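Local coordinates for photoreceptor-histidine kinase BphP (Stigmatella aurantiaca DW4/3-1, PDB 6BAF), which senses light through a bound bilin chromophore and, as a phytochrome histidine kinase, probably relays that signal to control development of this myxobacterium, at residues H249-L261 with L270-V282. Numbering follows the deposited sequence. Where two conformers were deposited one is given.
Sequences HNMGVQASMSISL and LISCTQVSGTRYV. With BLR (3-[5-[(Z)-(4-ethenyl-3-methyl-5-oxidanylidene-pyrrol-2-ylidene)methyl]-2-[[5-[(Z)-(3-ethenyl-4-methyl-5-oxidanylidene-pyrrol-2-ylidene)methyl]-3-(3-hydroxy-3-oxopropyl)-4-methyl-1H-pyrrol-2-yl]methyl]-4-methyl-1H-pyrrol-3-yl]propanoic acid), chain B.
Val253 turns both methyls to one side of Thr274, CG1 and CG2 each 3.9 Å from Thr274 CB, and the side chains cross at about a right angle. Next, Gln254 N donates to Gln275 O at 2.8 Å, while its side chain lies over Gly278 O and carries NE2 to Asp214 and Thr212. Ala255 CB touches the CB atoms of Gln275 and Arg280, 3.9 Å from each. From here to Leu261 the strands run antiparallel (173° between axes), forming the hairpin 255-263/266-275 within the antiparallel GAF-domain sheet, between strands 158-164 and 207-210; Ser256, Ser258, Leu270, Ser272 and Thr274 line its bilin face, Met257, Ile259, Ile271 and Cys273 the face toward helix 139-154. Ser256 OG, anti to its own N (chi1 -166°), donates to BLR O2A at 2.8 Å and accepts from a water that also bonds Ser272 OG and BLR O1A. On the reverse face Met257 CE comes to 4.0 Å from Cys273 SG. Ser258 OG, held between its backbone N and carbonyl carbon (chi1 52°), donates to O1A at 2.6 Å, so two serines of one strand grip both oxygens of one propionate; Arg208 also bonds Ser258 OG. Ile259 pairs with Ile271 through two backbone bonds. Beyond Ser260, whose OG bonds Arg208 and Tyr202, Leu261 crosses Ile271 with CD2 3.9 Å from its CG1; an alanine here would probably leave a gap beside Ile271 CG1 and CD1.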
loop_
_atom_site.group_PDB
_atom_site.type_symbol
_atom_site.label_atom_id
_atom_site.label_comp_id
_atom_site.label_asym_id
_atom_site.label_seq_id
_atom_site.Cartn_x
_atom_site.Cartn_y
_atom_site.Cartn_z
ATOM N N HIS A 249 -4.745 -30.674 -13.184
ATOM C CA HIS A 249 -4.940 -31.201 -14.531
ATOM C C HIS A 249 -6.316 -31.853 -14.706
ATOM O O HIS A 249 -7.013 -31.582 -15.686
ATOM C CB HIS A 249 -3.835 -32.194 -14.851
ATOM C CG HIS A 249 -3.830 -32.648 -16.277
ATOM N ND1 HIS A 249 -2.863 -32.253 -17.182
ATOM C CD2 HIS A 249 -4.665 -33.475 -16.956
ATOM C CE1 HIS A 249 -3.106 -32.813 -18.356
ATOM N NE2 HIS A 249 -4.193 -33.561 -18.244
ATOM N N ASN A 250 -6.734 -32.690 -13.750
ATOM C CA ASN A 250 -8.036 -33.356 -13.853
ATOM C C ASN A 250 -9.181 -32.390 -13.653
ATOM O O ASN A 250 -10.295 -32.608 -14.148
ATOM C CB ASN A 250 -8.192 -34.459 -12.795
ATOM C CG ASN A 250 -9.663 -34.958 -12.691
ATOM O OD1 ASN A 250 -10.467 -34.497 -11.836
ATOM N ND2 ASN A 250 -10.037 -35.851 -13.631
ATOM N N MET A 251 -8.971 -31.379 -12.837
ATOM C CA MET A 251 -10.007 -30.401 -12.677
ATOM C C MET A 251 -10.121 -29.502 -13.910
ATOM O O MET A 251 -11.062 -28.711 -13.994
ATOM C CB MET A 251 -9.690 -29.623 -11.413
ATOM C CG MET A 251 -10.848 -29.050 -10.755
ATOM S SD MET A 251 -10.186 -28.270 -9.304
ATOM C CE MET A 251 -10.667 -26.585 -9.555
ATOM N N GLY A 252 -9.186 -29.608 -14.855
ATOM C CA GLY A 252 -9.127 -28.701 -15.985
ATOM C C GLY A 252 -8.523 -27.335 -15.729
ATOM O O GLY A 252 -8.854 -26.392 -16.451
ATOM N N VAL A 253 -7.627 -27.202 -14.741
ATOM C CA VAL A 253 -7.062 -25.919 -14.311
ATOM C C VAL A 253 -5.631 -25.845 -14.800
ATOM O O VAL A 253 -4.871 -26.796 -14.606
ATOM C CB VAL A 253 -7.135 -25.777 -12.783
ATOM C CG1 VAL A 253 -6.234 -24.648 -12.293
ATOM C CG2 VAL A 253 -8.580 -25.531 -12.364
ATOM N N GLN A 254 -5.252 -24.732 -15.446
ATOM C CA GLN A 254 -3.912 -24.563 -16.004
ATOM C C GLN A 254 -2.979 -23.748 -15.114
ATOM O O GLN A 254 -1.755 -23.755 -15.333
ATOM C CB GLN A 254 -3.993 -23.881 -17.379
ATOM C CG GLN A 254 -2.664 -23.789 -18.109
ATOM C CD GLN A 254 -2.099 -25.156 -18.457
ATOM O OE1 GLN A 254 -2.820 -26.023 -18.941
ATOM N NE2 GLN A 254 -0.815 -25.362 -18.186
ATOM N N ALA A 255 -3.516 -23.036 -14.127
ATOM C CA ALA A 255 -2.717 -22.172 -13.276
ATOM C C ALA A 255 -3.538 -21.857 -12.041
ATOM O O ALA A 255 -4.776 -21.904 -12.068
ATOM C CB ALA A 255 -2.275 -20.886 -14.013
ATOM N N SER A 256 -2.847 -21.525 -10.954
ATOM C CA SER A 256 -3.506 -21.388 -9.659
ATOM C C SER A 256 -2.768 -20.368 -8.806
ATOM O O SER A 256 -1.560 -20.196 -8.952
ATOM C CB SER A 256 -3.494 -22.722 -8.913
ATOM O OG SER A 256 -4.380 -22.662 -7.836
ATOM N N MET A 257 -3.479 -19.754 -7.864
ATOM C CA MET A 257 -2.858 -18.948 -6.824
ATOM C C MET A 257 -3.780 -18.999 -5.625
ATOM O O MET A 257 -4.996 -18.918 -5.799
ATOM C CB MET A 257 -2.641 -17.483 -7.291
ATOM C CG MET A 257 -2.039 -16.554 -6.220
ATOM S SD MET A 257 -1.859 -14.778 -6.731
ATOM C CE MET A 257 -3.565 -14.239 -6.547
ATOM N N SER A 258 -3.237 -19.170 -4.414
ATOM C CA SER A 258 -4.090 -19.069 -3.239
ATOM C C SER A 258 -3.381 -18.267 -2.153
ATOM O O SER A 258 -2.156 -18.100 -2.154
ATOM C CB SER A 258 -4.557 -20.447 -2.700
ATOM O OG SER A 258 -3.452 -21.331 -2.492
ATOM N N ILE A 259 -4.196 -17.744 -1.247
ATOM C CA ILE A 259 -3.777 -16.878 -0.163
ATOM C C ILE A 259 -4.463 -17.379 1.092
ATOM O O ILE A 259 -5.676 -17.618 1.087
ATOM C CB ILE A 259 -4.133 -15.402 -0.467
ATOM C CG1 ILE A 259 -3.316 -14.950 -1.673
ATOM C CG2 ILE A 259 -3.796 -14.483 0.717
ATOM C CD1 ILE A 259 -3.988 -13.839 -2.455
ATOM N N SER A 260 -3.698 -17.529 2.173
ATOM C CA SER A 260 -4.247 -18.029 3.426
ATOM C C SER A 260 -5.057 -16.951 4.128
ATOM O O SER A 260 -4.643 -15.793 4.193
ATOM C CB SER A 260 -3.124 -18.485 4.361
ATOM O OG SER A 260 -2.211 -19.355 3.682
ATOM N N LEU A 261 -6.188 -17.339 4.700
ATOM C CA LEU A 261 -6.949 -16.472 5.572
ATOM C C LEU A 261 -6.746 -16.980 6.978
ATOM O O LEU A 261 -6.946 -18.171 7.242
ATOM C CB LEU A 261 -8.424 -16.469 5.186
ATOM C CG LEU A 261 -8.656 -15.983 3.757
ATOM C CD1 LEU A 261 -10.113 -16.091 3.370
ATOM C CD2 LEU A 261 -8.177 -14.501 3.595
ATOM N N LEU A 270 -9.101 -19.964 2.516
ATOM C CA LEU A 270 -8.182 -19.561 1.475
ATOM C C LEU A 270 -8.944 -18.649 0.535
ATOM O O LEU A 270 -10.143 -18.830 0.336
ATOM C CB LEU A 270 -7.648 -20.744 0.636
ATOM C CG LEU A 270 -6.882 -21.915 1.258
ATOM C CD1 LEU A 270 -6.496 -22.823 0.097
ATOM C CD2 LEU A 270 -5.648 -21.429 1.967
ATOM N N ILE A 271 -8.243 -17.683 -0.036
ATOM C CA ILE A 271 -8.638 -17.097 -1.306
ATOM C C ILE A 271 -7.963 -17.956 -2.353
ATOM O O ILE A 271 -6.735 -18.013 -2.406
ATOM C CB ILE A 271 -8.194 -15.628 -1.444
ATOM C CG1 ILE A 271 -8.655 -14.773 -0.259
ATOM C CG2 ILE A 271 -8.738 -15.039 -2.752
ATOM C CD1 ILE A 271 -7.898 -13.405 -0.161
ATOM N N SER A 272 -8.741 -18.621 -3.195
ATOM C CA SER A 272 -8.199 -19.551 -4.175
ATOM C C SER A 272 -8.571 -19.073 -5.562
ATOM O O SER A 272 -9.753 -18.878 -5.838
ATOM C CB SER A 272 -8.754 -20.993 -3.944
ATOM O OG SER A 272 -8.297 -21.865 -4.994
ATOM N N CYS A 273 -7.578 -18.902 -6.436
ATOM C CA CYS A 273 -7.787 -18.466 -7.812
ATOM C C CYS A 273 -7.330 -19.545 -8.753
ATOM O O CYS A 273 -6.306 -20.203 -8.503
ATOM C CB CYS A 273 -7.002 -17.189 -8.178
ATOM S SG CYS A 273 -7.227 -15.908 -6.937
ATOM N N THR A 274 -8.063 -19.693 -9.859
ATOM C CA THR A 274 -7.748 -20.725 -10.832
ATOM C C THR A 274 -7.984 -20.177 -12.226
ATOM O O THR A 274 -8.870 -19.341 -12.454
ATOM C CB THR A 274 -8.590 -22.012 -10.596
ATOM O OG1 THR A 274 -9.958 -21.654 -10.391
ATOM C CG2 THR A 274 -8.121 -22.750 -9.315
ATOM N N GLN A 275 -7.165 -20.643 -13.146
ATOM C CA GLN A 275 -7.240 -20.288 -14.552
ATOM C C GLN A 275 -7.620 -21.548 -15.306
ATOM O O GLN A 275 -6.940 -22.568 -15.164
ATOM C CB GLN A 275 -5.893 -19.778 -15.049
ATOM C CG GLN A 275 -5.956 -19.138 -16.419
ATOM C CD GLN A 275 -6.560 -17.733 -16.383
ATOM O OE1 GLN A 275 -7.164 -17.300 -15.390
ATOM N NE2 GLN A 275 -6.365 -17.008 -17.457
ATOM N N VAL A 276 -8.712 -21.501 -16.067
ATOM C CA VAL A 276 -9.037 -22.637 -16.924
ATOM C C VAL A 276 -8.359 -22.467 -18.277
ATOM O O VAL A 276 -7.982 -23.458 -18.904
ATOM C CB VAL A 276 -10.564 -22.808 -17.056
ATOM C CG1 VAL A 276 -11.219 -22.770 -15.680
ATOM C CG2 VAL A 276 -11.143 -21.721 -17.865
ATOM N N SER A 277 -8.135 -21.212 -18.678
ATOM C CA SER A 277 -7.535 -20.750 -19.928
ATOM C C SER A 277 -6.136 -21.283 -20.135
ATOM O O SER A 277 -5.940 -22.454 -20.452
ATOM C CB SER A 277 -7.439 -19.206 -19.951
ATOM O OG SER A 277 -8.697 -18.550 -19.735
ATOM N N GLY A 278 -5.164 -20.401 -20.004
ATOM C CA GLY A 278 -3.768 -20.748 -20.174
ATOM C C GLY A 278 -3.052 -20.380 -18.888
ATOM O O GLY A 278 -3.586 -20.645 -17.801
ATOM N N THR A 279 -1.897 -19.722 -18.992
ATOM C CA THR A 279 -1.053 -19.444 -17.841
ATOM C C THR A 279 -1.480 -18.169 -17.111
ATOM O O THR A 279 -2.297 -17.386 -17.593
ATOM C CB THR A 279 0.395 -19.292 -18.276
ATOM O OG1 THR A 279 0.497 -18.124 -19.093
ATOM C CG2 THR A 279 0.844 -20.515 -19.029
ATOM N N ARG A 280 -0.856 -17.934 -15.941
ATOM C CA ARG A 280 -1.139 -16.753 -15.115
ATOM C C ARG A 280 0.111 -16.386 -14.310
ATOM O O ARG A 280 0.201 -16.638 -13.104
ATOM C CB ARG A 280 -2.318 -17.001 -14.177
ATOM C CG ARG A 280 -3.209 -15.795 -14.042
ATOM C CD ARG A 280 -3.844 -15.599 -15.409
ATOM N NE ARG A 280 -4.300 -14.245 -15.556
ATOM C CZ ARG A 280 -4.272 -13.582 -16.704
ATOM N NH1 ARG A 280 -3.813 -14.166 -17.821
ATOM N NH2 ARG A 280 -4.678 -12.328 -16.715
ATOM N N TYR A 281 1.084 -15.768 -14.982
ATOM C CA TYR A 281 2.278 -15.225 -14.320
ATOM C C TYR A 281 1.961 -13.876 -13.680
ATOM O O TYR A 281 2.296 -12.818 -14.206
ATOM C CB TYR A 281 3.411 -15.062 -15.321
ATOM C CG TYR A 281 3.899 -16.355 -15.863
ATOM C CD1 TYR A 281 4.923 -17.028 -15.223
ATOM C CD2 TYR A 281 3.340 -16.917 -17.005
ATOM C CE1 TYR A 281 5.389 -18.234 -15.688
ATOM C CE2 TYR A 281 3.819 -18.115 -17.508
ATOM C CZ TYR A 281 4.857 -18.776 -16.823
ATOM O OH TYR A 281 5.356 -19.996 -17.249
ATOM N N VAL A 282 1.338 -13.914 -12.510
ATOM C CA VAL A 282 0.932 -12.677 -11.821
ATOM C C VAL A 282 2.169 -11.864 -11.430
ATOM O O VAL A 282 3.071 -12.399 -10.761
ATOM C CB VAL A 282 0.092 -13.016 -10.587
ATOM C CG1 VAL A 282 -0.444 -11.742 -9.932
ATOM C CG2 VAL A 282 -1.025 -13.971 -10.952
HETATM C CHA BLR B . -2.854 -28.144 -2.220
HETATM N NA BLR B . -5.299 -28.275 -2.869
HETATM C C1A BLR B . -4.191 -27.568 -2.606
HETATM C C2A BLR B . -4.444 -26.199 -2.733
HETATM C C3A BLR B . -5.746 -26.060 -3.056
HETATM C C4A BLR B . -6.264 -27.360 -3.153
HETATM C CMA BLR B . -6.471 -24.696 -3.264
HETATM C CAA BLR B . -3.410 -25.094 -2.509
HETATM C CBA BLR B . -2.503 -24.857 -3.746
HETATM C CGA BLR B . -3.225 -24.054 -4.839
HETATM O O1A BLR B . -3.640 -22.900 -4.528
HETATM O O2A BLR B . -3.422 -24.512 -6.030
HETATM C CHB BLR B . -7.667 -27.833 -3.465
HETATM N NB BLR B . -8.303 -26.250 -5.318
HETATM C C1B BLR B . -8.561 -27.203 -4.173
HETATM C C2B BLR B . -10.033 -27.314 -4.040
HETATM C C3B BLR B . -10.686 -26.503 -4.986
HETATM C C4B BLR B . -9.674 -25.800 -5.822
HETATM C CMB BLR B . -10.784 -28.165 -3.009
HETATM O OB BLR B . -9.850 -25.055 -6.720
HETATM C CAB BLR B . -12.218 -26.388 -5.059
HETATM C CBB BLR B . -12.810 -25.523 -5.850
HETATM N NC BLR B . -5.089 -33.106 -3.141
HETATM C C1C BLR B . -6.164 -34.143 -3.415
HETATM C C2C BLR B . -5.616 -35.433 -2.898
HETATM C C3C BLR B . -4.329 -35.265 -2.325
HETATM C C4C BLR B . -3.940 -33.825 -2.454
HETATM C CMC BLR B . -6.397 -36.728 -2.975
HETATM O OC BLR B . -7.210 -33.977 -3.943
HETATM C CAC BLR B . -3.464 -36.375 -1.696
HETATM C CBC BLR B . -3.936 -37.180 -0.727
HETATM C CHD BLR B . -2.824 -33.304 -2.049
HETATM N ND BLR B . -3.407 -30.674 -2.285
HETATM C C1D BLR B . -2.517 -31.827 -2.020
HETATM C C2D BLR B . -1.170 -31.383 -1.702
HETATM C C3D BLR B . -1.192 -29.925 -1.729
HETATM C C4D BLR B . -2.576 -29.436 -2.072
HETATM C CMD BLR B . 0.015 -32.300 -1.375
HETATM C CAD BLR B . -0.007 -29.018 -1.474
HETATM C CBD BLR B . 0.575 -28.599 -2.815
HETATM C CGD BLR B . 1.816 -27.843 -2.379
HETATM O O1D BLR B . 1.685 -26.785 -1.675
HETATM O O2D BLR B . 2.953 -28.336 -2.651
HETATM O O HOH W 1 -5.923 -21.866 -5.912
#